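Local coordinates for YycN protein (Bacillus subtilis, PDB 1ON0), which probably transfers an acyl group, most likely acetyl, to a substrate not yet identified, as a homodimeric member of the GNAT acetyltransferase family, at residues A111-D114 against Q115-S119. Numbering follows the deposited sequence.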
loop_
_atom_site.group_PDB
_atom_site.type_symbol
_atom_site.label_atom_id
_atom_site.label_comp_id
_atom_site.label_asym_id
_atom_site.label_seq_id
_atom_site.Cartn_x
_atom_site.Cartn_y
_atom_site.Cartn_z
ATOM N N ALA B 111 13.738 -4.295 -2.417
ATOM C CA ALA B 111 14.803 -3.504 -1.793
ATOM C C ALA B 111 15.549 -4.362 -0.754
ATOM O O ALA B 111 16.692 -4.100 -0.455
ATOM C CB ALA B 111 14.230 -2.247 -1.135
ATOM N N ALA B 112 14.894 -5.372 -0.194
ATOM C CA ALA B 112 15.584 -6.221 0.759
ATOM C C ALA B 112 16.474 -7.147 -0.065
ATOM O O ALA B 112 17.484 -7.657 0.430
ATOM C CB ALA B 112 14.616 -7.022 1.601
ATOM N N LEU B 113 16.108 -7.352 -1.331
ATOM C CA LEU B 113 16.896 -8.200 -2.228
ATOM C C LEU B 113 18.234 -7.510 -2.447
ATOM O O LEU B 113 19.280 -8.108 -2.231
ATOM C CB LEU B 113 16.200 -8.370 -3.583
ATOM C CG LEU B 113 16.650 -9.507 -4.517
ATOM C CD1 LEU B 113 16.338 -9.075 -5.927
ATOM C CD2 LEU B 113 18.137 -9.835 -4.394
ATOM N N ASP B 114 18.194 -6.252 -2.882
ATOM C CA ASP B 114 19.421 -5.507 -3.128
ATOM C C ASP B 114 20.310 -5.468 -1.911
ATOM O O ASP B 114 21.517 -5.670 -2.002
ATOM C CB ASP B 114 19.124 -4.068 -3.533
ATOM C CG ASP B 114 18.390 -3.981 -4.827
ATOM O OD1 ASP B 114 18.296 -5.015 -5.521
ATOM O OD2 ASP B 114 17.913 -2.876 -5.164
ATOM N N GLN B 115 19.705 -5.176 -0.772
ATOM C CA GLN B 115 20.445 -5.097 0.479
ATOM C C GLN B 115 21.159 -6.417 0.744
ATOM O O GLN B 115 22.333 -6.432 1.104
ATOM C CB GLN B 115 19.494 -4.800 1.635
ATOM C CG GLN B 115 20.192 -4.715 2.968
ATOM C CD GLN B 115 21.034 -3.459 3.093
ATOM O OE1 GLN B 115 21.821 -3.317 4.028
ATOM N NE2 GLN B 115 20.855 -2.528 2.156
ATOM N N ALA B 116 20.440 -7.521 0.557
ATOM C CA ALA B 116 21.008 -8.838 0.777
ATOM C C ALA B 116 22.112 -9.170 -0.231
ATOM O O ALA B 116 23.196 -9.610 0.156
ATOM C CB ALA B 116 19.909 -9.894 0.737
ATOM N N ALA B 117 21.857 -8.954 -1.515
ATOM C CA ALA B 117 22.882 -9.250 -2.522
ATOM C C ALA B 117 24.173 -8.514 -2.179
ATOM O O ALA B 117 25.242 -9.126 -2.103
ATOM C CB ALA B 117 22.408 -8.859 -3.922
ATOM N N ARG B 118 24.085 -7.207 -1.958
ATOM C CA ARG B 118 25.282 -6.448 -1.610
ATOM C C ARG B 118 26.033 -7.012 -0.397
ATOM O O ARG B 118 27.248 -7.147 -0.433
ATOM C CB ARG B 118 24.942 -4.978 -1.363
ATOM C CG ARG B 118 24.539 -4.222 -2.600
ATOM C CD ARG B 118 24.365 -2.767 -2.274
ATOM N NE ARG B 118 25.641 -2.133 -1.955
ATOM C CZ ARG B 118 26.446 -1.574 -2.857
ATOM N NH1 ARG B 118 26.101 -1.566 -4.140
ATOM N NH2 ARG B 118 27.594 -1.023 -2.479
ATOM N N SER B 119 25.313 -7.348 0.663
ATOM C CA SER B 119 25.948 -7.882 1.854
ATOM C C SER B 119 26.708 -9.154 1.561
ATOM O O SER B 119 27.646 -9.488 2.269
ATOM C CB SER B 119 24.914 -8.182 2.942
ATOM O OG SER B 119 24.160 -9.343 2.610
#
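Ala-117 N reaches back one turn to Leu-113 O at 2.8 Å, one of four successive i to i+4 bonds that carry the α-helix 105-119 through its C-terminal half. This helix is the crossover of a beta-alpha-beta unit in the GNAT fold, running between the parallel strands 88-96 and 124-127. The other three bonds of the set join Gln-115 N to Ala-111 O at 3.2 Å, Ala-116 N to Ala-112 O, and Arg-118 N to Asp-114 O.

Side chains then lean on the same carbonyls. Ala-116 CB rests 3.3 Å from Ala-112 O. With chi1 at -69°, Arg-118 CG swings beside its own backbone N, which brings it within 3.4 Å of Asp-114 O, the oxygen that already accepts the Arg-118 N-H. Gln-115 touches the preceding turn through CB, 3.6 Å from Ala-111 O; its CG lies anti to the backbone N (chi1 180°), which carries the rest of the chain off that turn. On the buried face, Leu-113 CD2 meets Ala-117 CB at 4.4 Å, a loose apolar touch.

Outward from this turn, Leu-113, Asp-114 and Ala-117 all lie against Leu-125 of strand 124-127, and Ala-112 and Ala-116 meet Leu-5 of strand 4-7. At the helix end the backbone pattern continues within 115-119, where Ser-119 N bonds Gln-115 O at 3.1 Å.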